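Side-chain contacts in membrane-anchored mycosin mycp1 (Mycobacterium thermoresistibile, PDB 4HVL), which is a membrane-anchored, subtilisin-like serine protease and an essential component of the mycobacterial ESX-1 (type VII) secretion system: residues A[131-136]-A[160-165]; A[227-232]-A[239-244]; A[206-211]-A[324-329]; A[286-289]-A[295-298]. All coordinates share one frame; numbering follows the deposited sequence.

Contact 1 of 4, residues A[131-136]-A[160-165]. With ZN (zinc ion), chain B.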
loop_
_atom_site.group_PDB
_atom_site.type_symbol
_atom_site.label_atom_id
_atom_site.label_comp_id
_atom_site.label_asym_id
_atom_site.label_seq_id
_atom_site.Cartn_x
_atom_site.Cartn_y
_atom_site.Cartn_z
ATOM N N LEU A 131 -1.112 11.140 -3.854
ATOM C CA LEU A 131 -2.405 11.483 -3.263
ATOM C C LEU A 131 -2.265 11.322 -1.765
ATOM O O LEU A 131 -1.908 10.230 -1.283
ATOM C CB LEU A 131 -3.495 10.542 -3.749
ATOM C CG LEU A 131 -3.873 10.562 -5.224
ATOM C CD1 LEU A 131 -2.921 9.702 -6.065
ATOM C CD2 LEU A 131 -5.305 10.063 -5.389
ATOM N N ARG A 132 -2.498 12.400 -1.019
ATOM C CA ARG A 132 -2.474 12.318 0.420
ATOM C C ARG A 132 -3.881 11.954 0.914
ATOM O O ARG A 132 -4.834 12.713 0.733
ATOM C CB ARG A 132 -1.956 13.594 1.092
ATOM C CG ARG A 132 -2.106 13.522 2.608
ATOM C CD ARG A 132 -1.218 14.470 3.365
ATOM N NE ARG A 132 -1.648 15.859 3.190
ATOM C CZ ARG A 132 -1.154 16.883 3.872
ATOM N NH1 ARG A 132 -0.221 16.688 4.783
ATOM N NH2 ARG A 132 -1.590 18.107 3.621
ATOM N N HIS A 133 -3.981 10.796 1.545
ATOM C CA HIS A 133 -5.216 10.337 2.156
ATOM C C HIS A 133 -5.152 10.294 3.699
ATOM O O HIS A 133 -6.200 10.411 4.342
ATOM C CB HIS A 133 -5.621 8.970 1.603
ATOM C CG HIS A 133 -6.824 8.401 2.278
ATOM N ND1 HIS A 133 -6.729 7.499 3.312
ATOM C CD2 HIS A 133 -8.138 8.707 2.165
ATOM C CE1 HIS A 133 -7.936 7.230 3.774
ATOM N NE2 HIS A 133 -8.808 7.947 3.089
ATOM N N THR A 134 -3.957 10.149 4.286
ATOM C CA THR A 134 -3.792 10.057 5.743
ATOM C C THR A 134 -2.699 10.968 6.247
ATOM O O THR A 134 -1.717 11.184 5.543
ATOM C CB THR A 134 -3.431 8.605 6.172
ATOM O OG1 THR A 134 -4.598 7.798 6.076
ATOM C CG2 THR A 134 -2.966 8.512 7.617
ATOM N N SER A 135 -2.876 11.491 7.470
ATOM C CA SER A 135 -1.778 12.092 8.253
ATOM C C SER A 135 -2.051 12.066 9.741
ATOM O O SER A 135 -3.081 12.593 10.195
ATOM C CB SER A 135 -1.492 13.542 7.863
ATOM O OG SER A 135 -0.525 14.111 8.767
ATOM N N ALA A 136 -1.089 11.537 10.499
ATOM C CA ALA A 136 -1.118 11.597 11.947
ATOM C C ALA A 136 -0.933 13.029 12.508
ATOM O O ALA A 136 -1.105 13.245 13.689
ATOM C CB ALA A 136 -0.057 10.661 12.519
ATOM N N ARG A 160 -14.838 6.745 3.259
ATOM C CA ARG A 160 -15.503 7.578 2.273
ATOM C C ARG A 160 -14.502 8.424 1.462
ATOM O O ARG A 160 -14.610 8.496 0.231
ATOM C CB ARG A 160 -16.600 8.423 2.926
ATOM C CG ARG A 160 -17.844 7.613 3.295
ATOM C CD ARG A 160 -19.001 8.532 3.640
ATOM N NE ARG A 160 -18.690 9.255 4.856
ATOM C CZ ARG A 160 -18.951 8.812 6.086
ATOM N NH1 ARG A 160 -19.551 7.649 6.268
ATOM N NH2 ARG A 160 -18.622 9.548 7.147
ATOM N N SER A 161 -13.527 9.059 2.120
ATOM C CA SER A 161 -12.498 9.846 1.372
ATOM C C SER A 161 -11.571 8.959 0.504
ATOM O O SER A 161 -11.114 9.362 -0.578
ATOM C CB SER A 161 -11.684 10.733 2.317
ATOM O OG SER A 161 -10.812 9.975 3.117
ATOM N N LEU A 162 -11.308 7.752 0.982
ATOM C CA LEU A 162 -10.553 6.787 0.223
ATOM C C LEU A 162 -11.251 6.396 -1.080
ATOM O O LEU A 162 -10.610 6.281 -2.121
ATOM C CB LEU A 162 -10.332 5.518 1.051
ATOM C CG LEU A 162 -9.515 4.484 0.292
ATOM C CD1 LEU A 162 -8.100 5.002 0.055
ATOM C CD2 LEU A 162 -9.512 3.161 1.037
ATOM N N ALA A 163 -12.563 6.166 -1.017
ATOM C CA ALA A 163 -13.293 5.776 -2.202
ATOM C C ALA A 163 -13.140 6.855 -3.266
ATOM O O ALA A 163 -12.865 6.549 -4.412
ATOM C CB ALA A 163 -14.755 5.534 -1.888
ATOM N N ARG A 164 -13.279 8.119 -2.883
ATOM C CA ARG A 164 -13.084 9.214 -3.839
ATOM C C ARG A 164 -11.633 9.285 -4.353
ATOM O O ARG A 164 -11.381 9.602 -5.529
ATOM C CB ARG A 164 -13.489 10.560 -3.226
ATOM C CG ARG A 164 -14.981 10.697 -2.964
ATOM C CD ARG A 164 -15.387 12.099 -2.512
ATOM N NE ARG A 164 -15.141 12.319 -1.080
ATOM C CZ ARG A 164 -14.117 12.995 -0.549
ATOM N NH1 ARG A 164 -13.172 13.547 -1.295
ATOM N NH2 ARG A 164 -14.028 13.100 0.774
ATOM N N ALA A 165 -10.673 9.024 -3.471
ATOM C CA ALA A 165 -9.276 9.066 -3.864
ATOM C C ALA A 165 -8.950 8.001 -4.916
ATOM O O ALA A 165 -8.104 8.231 -5.793
ATOM C CB ALA A 165 -8.361 8.910 -2.640
HETATM ZN ZN ZN B . -5.099 6.614 4.382
#
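At the exit of strand 127-132 from the parallel sheet lies a zinc site, whose ligand H133 is packed from behind by S161 and L162 of helix 154-171. ND1 of H133 binds the zinc ion at 2.1 Å, and OG1 of the adjacent T134 reaches the same zinc at 2.1 Å, with E181 as a further protein ligand. NE2, at the other end of the ring, is hydrogen-bonded to the backbone oxygen of S158, one turn before L162, while OG of S161, itself hydrogen-bonded to S158, sits at the ring edge near its plane. With CG anti to the backbone N (chi1 175°), the ring of H133 extends toward the helix, where CD1 of L162 rests over the centre of one face, 4.1 Å from the centroid in a CH-pi contact. The rotation of the ring is thus fixed by metal, carbonyl and methyl. Further back along the strand, CD2 of L131 lies 3.4 Å from O of A165 and 4.3 Å from CB of A165, completing a buried seam. Ligands just past the C-terminal end of a parallel strand, backed by the crossover helix, are a common placement of binding sites in alpha/beta folds such as that of subtilases.

Contact 2 of 4, residues A[227-232]-A[239-244]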
loop_
_atom_site.group_PDB
_atom_site.type_symbol
_atom_site.label_atom_id
_atom_site.label_comp_id
_atom_site.label_asym_id
_atom_site.label_seq_id
_atom_site.Cartn_x
_atom_site.Cartn_y
_atom_site.Cartn_z
ATOM N N PRO A 227 -6.314 -17.874 12.472
ATOM C CA PRO A 227 -6.173 -18.682 11.270
ATOM C C PRO A 227 -7.467 -19.443 10.878
ATOM O O PRO A 227 -8.391 -19.554 11.667
ATOM C CB PRO A 227 -5.078 -19.685 11.660
ATOM C CG PRO A 227 -5.179 -19.801 13.135
ATOM C CD PRO A 227 -5.542 -18.428 13.600
ATOM N N PRO A 228 -7.507 -19.980 9.663
ATOM C CA PRO A 228 -8.578 -20.890 9.248
ATOM C C PRO A 228 -8.738 -22.100 10.162
ATOM O O PRO A 228 -7.749 -22.573 10.718
ATOM C CB PRO A 228 -8.120 -21.374 7.873
ATOM C CG PRO A 228 -7.157 -20.323 7.388
ATOM C CD PRO A 228 -6.497 -19.769 8.609
ATOM N N ASP A 229 -9.969 -22.595 10.311
ATOM C CA ASP A 229 -10.204 -23.850 11.026
ATOM C C ASP A 229 -10.078 -25.029 10.041
ATOM O O ASP A 229 -10.888 -25.171 9.122
ATOM C CB ASP A 229 -11.574 -23.865 11.706
ATOM C CG ASP A 229 -11.738 -25.041 12.662
ATOM O OD1 ASP A 229 -10.903 -25.976 12.619
ATOM O OD2 ASP A 229 -12.704 -25.024 13.465
ATOM N N PRO A 230 -9.045 -25.875 10.222
ATOM C CA PRO A 230 -8.841 -27.040 9.347
ATOM C C PRO A 230 -9.988 -28.054 9.357
ATOM O O PRO A 230 -10.094 -28.868 8.427
ATOM C CB PRO A 230 -7.592 -27.705 9.936
ATOM C CG PRO A 230 -6.910 -26.639 10.711
ATOM C CD PRO A 230 -8.015 -25.809 11.277
ATOM N N ALA A 231 -10.806 -28.037 10.410
ATOM C CA ALA A 231 -11.966 -28.918 10.480
ATOM C C ALA A 231 -13.142 -28.430 9.626
ATOM O O ALA A 231 -14.141 -29.140 9.508
ATOM C CB ALA A 231 -12.410 -29.109 11.928
ATOM N N VAL A 232 -13.047 -27.228 9.052
ATOM C CA VAL A 232 -14.095 -26.727 8.170
ATOM C C VAL A 232 -13.544 -26.599 6.757
ATOM O O VAL A 232 -13.185 -25.506 6.328
ATOM C CB VAL A 232 -14.634 -25.350 8.636
ATOM C CG1 VAL A 232 -15.823 -24.931 7.779
ATOM C CG2 VAL A 232 -15.018 -25.391 10.104
ATOM N N TRP A 239 -12.727 -17.487 6.098
ATOM C CA TRP A 239 -13.641 -16.338 6.146
ATOM C C TRP A 239 -14.499 -16.320 7.420
ATOM O O TRP A 239 -14.767 -15.253 7.946
ATOM C CB TRP A 239 -14.582 -16.284 4.923
ATOM C CG TRP A 239 -13.942 -15.668 3.715
ATOM C CD1 TRP A 239 -13.290 -16.315 2.710
ATOM C CD2 TRP A 239 -13.872 -14.263 3.398
ATOM N NE1 TRP A 239 -12.819 -15.398 1.779
ATOM C CE2 TRP A 239 -13.150 -14.137 2.188
ATOM C CE3 TRP A 239 -14.326 -13.111 4.025
ATOM C CZ2 TRP A 239 -12.923 -12.893 1.577
ATOM C CZ3 TRP A 239 -14.093 -11.887 3.422
ATOM C CH2 TRP A 239 -13.398 -11.791 2.219
ATOM N N GLN A 240 -14.911 -17.487 7.894
ATOM C CA GLN A 240 -15.754 -17.588 9.090
ATOM C C GLN A 240 -15.005 -17.411 10.413
ATOM O O GLN A 240 -15.632 -17.315 11.435
ATOM C CB GLN A 240 -16.522 -18.913 9.100
ATOM C CG GLN A 240 -17.368 -19.152 7.852
ATOM C CD GLN A 240 -18.089 -17.896 7.396
ATOM O OE1 GLN A 240 -18.723 -17.200 8.191
ATOM N NE2 GLN A 240 -17.942 -17.568 6.126
ATOM N N GLN A 241 -13.680 -17.347 10.373
ATOM C CA GLN A 241 -12.840 -17.109 11.558
ATOM C C GLN A 241 -12.440 -15.640 11.660
ATOM O O GLN A 241 -11.815 -15.234 12.624
ATOM C CB GLN A 241 -11.576 -17.973 11.475
ATOM C CG GLN A 241 -11.854 -19.442 11.175
ATOM C CD GLN A 241 -12.733 -20.052 12.236
ATOM O OE1 GLN A 241 -12.588 -19.740 13.416
ATOM N NE2 GLN A 241 -13.640 -20.942 11.830
ATOM N N VAL A 242 -12.799 -14.843 10.665
ATOM C CA VAL A 242 -12.419 -13.427 10.646
ATOM C C VAL A 242 -13.143 -12.652 11.742
ATOM O O VAL A 242 -14.354 -12.832 11.933
ATOM C CB VAL A 242 -12.753 -12.787 9.286
ATOM C CG1 VAL A 242 -12.679 -11.259 9.359
ATOM C CG2 VAL A 242 -11.846 -13.353 8.214
ATOM N N GLN A 243 -12.399 -11.796 12.442
ATOM C CA GLN A 243 -12.974 -10.822 13.387
ATOM C C GLN A 243 -12.774 -9.365 12.942
ATOM O O GLN A 243 -13.587 -8.495 13.281
ATOM C CB GLN A 243 -12.330 -10.993 14.761
ATOM C CG GLN A 243 -12.400 -12.420 15.281
ATOM C CD GLN A 243 -11.569 -12.633 16.534
ATOM O OE1 GLN A 243 -10.650 -11.848 16.847
ATOM N NE2 GLN A 243 -11.876 -13.707 17.258
ATOM N N THR A 244 -11.671 -9.103 12.235
ATOM C CA THR A 244 -11.297 -7.763 11.812
ATOM C C THR A 244 -11.291 -7.653 10.280
ATOM O O THR A 244 -10.545 -8.347 9.603
ATOM C CB THR A 244 -9.918 -7.385 12.384
ATOM O OG1 THR A 244 -9.962 -7.468 13.806
ATOM C CG2 THR A 244 -9.510 -5.966 11.999
HETATM O O HOH W 1 -9.523 -20.090 14.000
HETATM O O HOH W 2 -14.557 -23.150 13.903
#
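Q241 reaches across to the loop P227-D229, and its side chain shows how a glutamine can reach a neighbouring surface segment through water rather than by a direct hydrogen bond. Its CB starts beside the carbonyl oxygen of P227, 3.6 Å from O of P227. The next carbon, CG, lies 3.5 Å from that same O of P227 and also approaches CA of P228 and N of D229, so the aliphatic part of the chain runs alongside the main chain, by the carbonyl oxygen of P227. A bend at the second torsion of Q241 (chi2 -59°) then folds the amide toward D229, and CD of Q241 comes to 4.0 Å from CB of D229. At the tip the two amide atoms part company. OE1 of Q241 accepts from a water at 3.1 Å, and this water also donates to O of P227. NE2 of Q241 touches CB of D229 and donates to a second water, 3.2 Å away, which in turn donates a hydrogen bond to OD2 of D229. Each end of the amide therefore has its own single-water bridge to the opposite segment. The carboxylate of D229 is itself occupied on its other oxygen: OD1 accepts from N of A231 at 3.0 Å, with the donor well above the carboxylate plane, while O of D229 receives N of V232. Both segments belong to the long surface loop between strands 210-214 and 244-247, and the aspartate pattern is that of an Asx turn superposed on a type I beta turn.

Contact 3 of 4, residues A[206-211]-A[324-329]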
loop_
_atom_site.group_PDB
_atom_site.type_symbol
_atom_site.label_atom_id
_atom_site.label_comp_id
_atom_site.label_asym_id
_atom_site.label_seq_id
_atom_site.Cartn_x
_atom_site.Cartn_y
_atom_site.Cartn_z
ATOM N N VAL A 206 -12.782 -0.308 -15.435
ATOM C CA VAL A 206 -13.139 0.798 -16.343
ATOM C C VAL A 206 -11.922 1.598 -16.825
ATOM O O VAL A 206 -11.899 2.069 -17.967
ATOM C CB VAL A 206 -14.177 1.719 -15.693
ATOM C CG1 VAL A 206 -14.565 2.853 -16.617
ATOM C CG2 VAL A 206 -15.399 0.901 -15.287
ATOM N N LYS A 207 -10.925 1.769 -15.960
ATOM C CA LYS A 207 -9.743 2.568 -16.300
ATOM C C LYS A 207 -8.445 1.752 -16.447
ATOM O O LYS A 207 -7.377 2.327 -16.599
ATOM C CB LYS A 207 -9.569 3.708 -15.287
ATOM C CG LYS A 207 -10.810 4.579 -15.102
ATOM C CD LYS A 207 -11.145 5.433 -16.334
ATOM C CE LYS A 207 -12.311 6.369 -16.033
ATOM N NZ LYS A 207 -12.902 7.099 -17.194
ATOM N N ASN A 208 -8.520 0.424 -16.445
ATOM C CA ASN A 208 -7.343 -0.401 -16.786
ATOM C C ASN A 208 -6.164 -0.275 -15.801
ATOM O O ASN A 208 -4.992 -0.288 -16.218
ATOM C CB ASN A 208 -6.874 -0.074 -18.230
ATOM C CG ASN A 208 -5.698 -0.934 -18.686
ATOM O OD1 ASN A 208 -5.725 -2.155 -18.534
ATOM N ND2 ASN A 208 -4.647 -0.292 -19.256
ATOM N N ALA A 209 -6.463 -0.144 -14.510
ATOM C CA ALA A 209 -5.422 0.027 -13.503
ATOM C C ALA A 209 -5.295 -1.181 -12.606
ATOM O O ALA A 209 -6.278 -1.824 -12.236
ATOM C CB ALA A 209 -5.670 1.268 -12.658
ATOM N N VAL A 210 -4.058 -1.483 -12.266
ATOM C CA VAL A 210 -3.753 -2.541 -11.321
ATOM C C VAL A 210 -3.826 -1.881 -9.968
ATOM O O VAL A 210 -3.214 -0.832 -9.800
ATOM C CB VAL A 210 -2.327 -3.058 -11.514
ATOM C CG1 VAL A 210 -1.868 -3.849 -10.282
ATOM C CG2 VAL A 210 -2.249 -3.898 -12.775
ATOM N N VAL A 211 -4.569 -2.463 -9.026
ATOM C CA VAL A 211 -4.644 -1.908 -7.675
ATOM C C VAL A 211 -3.973 -2.825 -6.672
ATOM O O VAL A 211 -4.327 -3.968 -6.573
ATOM C CB VAL A 211 -6.102 -1.641 -7.222
ATOM C CG1 VAL A 211 -6.100 -0.971 -5.861
ATOM C CG2 VAL A 211 -6.807 -0.737 -8.227
ATOM N N LEU A 324 6.971 -2.727 -13.514
ATOM C CA LEU A 324 7.956 -3.397 -14.349
ATOM C C LEU A 324 7.258 -4.341 -15.354
ATOM O O LEU A 324 7.603 -4.370 -16.539
ATOM C CB LEU A 324 8.920 -4.208 -13.468
ATOM C CG LEU A 324 9.829 -3.459 -12.493
ATOM C CD1 LEU A 324 10.843 -4.411 -11.878
ATOM C CD2 LEU A 324 10.542 -2.333 -13.211
ATOM N N ILE A 325 6.285 -5.110 -14.853
ATOM C CA ILE A 325 5.523 -6.061 -15.653
ATOM C C ILE A 325 4.766 -5.366 -16.784
ATOM O O ILE A 325 4.853 -5.799 -17.951
ATOM C CB ILE A 325 4.581 -6.920 -14.776
ATOM C CG1 ILE A 325 5.401 -7.942 -13.963
ATOM C CG2 ILE A 325 3.580 -7.674 -15.630
ATOM C CD1 ILE A 325 4.690 -8.535 -12.755
ATOM N N ARG A 326 4.089 -4.267 -16.465
ATOM C CA ARG A 326 3.257 -3.578 -17.441
ATOM C C ARG A 326 4.123 -2.923 -18.522
ATOM O O ARG A 326 3.710 -2.876 -19.696
ATOM C CB ARG A 326 2.324 -2.567 -16.776
ATOM C CG ARG A 326 1.365 -3.188 -15.773
ATOM C CD ARG A 326 0.067 -2.387 -15.669
ATOM N NE ARG A 326 -0.843 -2.731 -16.757
ATOM C CZ ARG A 326 -2.108 -2.317 -16.840
ATOM N NH1 ARG A 326 -2.615 -1.503 -15.903
ATOM N NH2 ARG A 326 -2.873 -2.712 -17.868
ATOM N N GLN A 327 5.326 -2.458 -18.162
ATOM C CA GLN A 327 6.245 -1.974 -19.193
ATOM C C GLN A 327 6.654 -3.111 -20.139
ATOM O O GLN A 327 6.606 -2.961 -21.356
ATOM C CB GLN A 327 7.520 -1.322 -18.627
ATOM C CG GLN A 327 8.460 -0.870 -19.754
ATOM C CD GLN A 327 9.873 -0.504 -19.312
ATOM O OE1 GLN A 327 10.276 -0.733 -18.177
ATOM N NE2 GLN A 327 10.644 0.059 -20.241
ATOM N N ARG A 328 7.081 -4.235 -19.577
ATOM C CA ARG A 328 7.648 -5.297 -20.388
ATOM C C ARG A 328 6.567 -6.015 -21.189
ATOM O O ARG A 328 6.830 -6.480 -22.294
ATOM C CB ARG A 328 8.387 -6.299 -19.522
ATOM C CG ARG A 328 9.212 -7.267 -20.335
ATOM C CD ARG A 328 10.062 -8.100 -19.403
ATOM N NE ARG A 328 10.780 -9.105 -20.161
ATOM C CZ ARG A 328 11.852 -8.863 -20.894
ATOM N NH1 ARG A 328 12.376 -7.646 -20.975
ATOM N NH2 ARG A 328 12.405 -9.857 -21.540
ATOM N N TYR A 329 5.369 -6.093 -20.621
ATOM C CA TYR A 329 4.238 -6.757 -21.239
ATOM C C TYR A 329 3.018 -5.822 -21.237
ATOM O O TYR A 329 2.089 -6.011 -20.447
ATOM C CB TYR A 329 3.928 -8.041 -20.476
ATOM C CG TYR A 329 5.121 -8.985 -20.354
ATOM C CD1 TYR A 329 5.605 -9.686 -21.470
ATOM C CD2 TYR A 329 5.772 -9.171 -19.133
ATOM C CE1 TYR A 329 6.698 -10.540 -21.360
ATOM C CE2 TYR A 329 6.869 -10.030 -19.020
ATOM C CZ TYR A 329 7.316 -10.710 -20.131
ATOM O OH TYR A 329 8.392 -11.569 -20.030
#
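NH1 of R326 is shared between two backbone oxygens, O of N208 and O of Q175. The bond to N208 is short and nearly straight, 2.7 Å from NH1 of R326 to O of N208 with an angle of 165° at the hydrogen, and the acceptor lies in the guanidinium plane. NH2 is used in the same way: it donates to OD1 of N208 at 3.0 Å and also to O of L332. R326 thus grips N208 end-on, one nitrogen taking the main-chain oxygen and the other the side-chain oxygen. The two acceptors are met differently. O of N208 is approached moderately tilted from its carbonyl plane, whereas OD1 is met from above the amide plane, the amide and guanidinium standing 74° apart. With CG of N208 anti to the backbone N (chi1 -177°), the side chain runs alongside the guanidinium, past its NH2 edge, so that even ND2, itself a donor, comes to 3.3 Å from NH2 of R326. Lower down, CD of R326 runs past CG2 of V210 at 4.0 Å, the arginine and the valine sliding by in opposite directions. The arginine belongs to the last turns of helix 311-328, and its partners lie on three linkers: before strand 176-179, between helix 194-206 and strand 210-214, and between helices 311-328 and 334-343. Four uncharged oxygens thus accept from NH1 and NH2 of a buried cation, whose charge is probably spread over them, and one guanidinium ties the end of the helix to three linkers, one of them its own continuation.

Contact 4 of 4, residues A[286-289]-A[295-298]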
loop_
_atom_site.group_PDB
_atom_site.type_symbol
_atom_site.label_atom_id
_atom_site.label_comp_id
_atom_site.label_asym_id
_atom_site.label_seq_id
_atom_site.Cartn_x
_atom_site.Cartn_y
_atom_site.Cartn_z
ATOM N N ILE A 286 13.721 -1.475 6.604
ATOM C CA ILE A 286 13.673 -0.922 5.257
ATOM C C ILE A 286 14.616 0.300 5.133
ATOM O O ILE A 286 14.805 1.077 6.084
ATOM C CB ILE A 286 12.211 -0.561 4.877
ATOM C CG1 ILE A 286 11.325 -1.814 4.810
ATOM C CG2 ILE A 286 12.119 0.214 3.568
ATOM C CD1 ILE A 286 11.818 -2.895 3.876
ATOM N N THR A 287 15.255 0.401 3.973
ATOM C CA THR A 287 15.979 1.600 3.563
ATOM C C THR A 287 15.171 2.253 2.469
ATOM O O THR A 287 14.652 1.574 1.574
ATOM C CB THR A 287 17.363 1.224 3.053
ATOM O OG1 THR A 287 18.088 0.637 4.137
ATOM C CG2 THR A 287 18.125 2.429 2.513
ATOM N N ALA A 288 15.042 3.568 2.553
ATOM C CA ALA A 288 14.269 4.315 1.585
ATOM C C ALA A 288 14.943 5.676 1.408
ATOM O O ALA A 288 16.084 5.874 1.886
ATOM C CB ALA A 288 12.828 4.433 2.089
ATOM N N LEU A 289 14.290 6.587 0.695
ATOM C CA LEU A 289 14.756 7.965 0.555
ATOM C C LEU A 289 13.827 8.955 1.239
ATOM O O LEU A 289 12.611 8.753 1.315
ATOM C CB LEU A 289 14.879 8.354 -0.924
ATOM C CG LEU A 289 15.725 7.440 -1.836
ATOM C CD1 LEU A 289 15.734 8.002 -3.262
ATOM C CD2 LEU A 289 17.129 7.288 -1.284
ATOM N N PRO A 295 19.332 8.849 1.435
ATOM C CA PRO A 295 18.962 7.567 2.026
ATOM C C PRO A 295 18.575 7.700 3.513
ATOM O O PRO A 295 19.189 8.474 4.255
ATOM C CB PRO A 295 20.213 6.694 1.851
ATOM C CG PRO A 295 21.278 7.554 1.284
ATOM C CD PRO A 295 20.742 8.911 0.997
ATOM N N VAL A 296 17.520 6.985 3.904
ATOM C CA VAL A 296 17.079 6.934 5.279
ATOM C C VAL A 296 16.744 5.500 5.692
ATOM O O VAL A 296 16.362 4.674 4.852
ATOM C CB VAL A 296 15.829 7.810 5.518
ATOM C CG1 VAL A 296 16.189 9.286 5.466
ATOM C CG2 VAL A 296 14.695 7.460 4.537
ATOM N N ASN A 297 16.830 5.232 6.995
ATOM C CA ASN A 297 16.500 3.913 7.543
ATOM C C ASN A 297 16.001 3.916 8.994
ATOM O O ASN A 297 15.985 2.873 9.639
ATOM C CB ASN A 297 17.708 2.969 7.388
ATOM C CG ASN A 297 18.867 3.347 8.279
ATOM O OD1 ASN A 297 18.828 4.366 8.979
ATOM N ND2 ASN A 297 19.918 2.527 8.265
ATOM N N ALA A 298 15.577 5.089 9.488
ATOM C CA ALA A 298 15.076 5.237 10.838
ATOM C C ALA A 298 14.022 6.333 10.876
ATOM O O ALA A 298 14.036 7.259 10.056
ATOM C CB ALA A 298 16.208 5.599 11.786
#
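A288 and V296 form the hydrogen-bonded pair of a short antiparallel hairpin, and between them both backbone donors and both acceptors find partners. N of A288 donates a hydrogen bond to O of V296 at 2.9 Å, the donor arriving nearly in line with the carbonyl. In return N of V296 donates to O of A288 at 2.7 Å, here with the donor tilted out of the carbonyl plane. Each oxygen also takes a CA-H...O contact: CA of T287 lies 3.4 Å from O of V296, and CA of P295 lies 3.3 Å from O of A288. The next pair, L289 with P295, is a non-hydrogen-bonded one, a place where proline, lacking an N-H, costs the pairing nothing; N of L289 instead bonds to OG of S107 in helix 102-110. CG2 of V296, placed between its backbone N and carbonyl carbon, comes to 4.3 Å from CB of A288, and CD2 of L289 curls back to 3.8 Å from CA of P295. At the other end T287 and N297 lie side by side, but the amide of N297 is engaged outside the hairpin, OD1 with N of Y35 and ND2 with OG of S38. N297 and A298 together face T33 in a classic beta bulge. Two main-chain bonds close the hairpin, while N of L289 and the amide of N297 tie it to helix 102-110 and the loop of Y35 and S38.

In the fold
Contacts 1 and 3 both reach the seven-stranded parallel sheet, through strands 127-132 and 210-214, with centres about 22 Å apart and nearest atoms about 9 Å. Contact 4, in a separate three-stranded antiparallel sheet, has its centre about 24 Å from that of contact 1. Contact 2 is peripheral, in a surface loop, its centre about 37 Å from that of contact 4. Along the chain contact 1 closes first; the segments of contacts 2 and 4 then both lie between the two segments of contact 3. Local closures are thus gathered within one long-range contact, which brings the far end of the helix whose first turn holds the predicted catalytic S312 back to the central sheet.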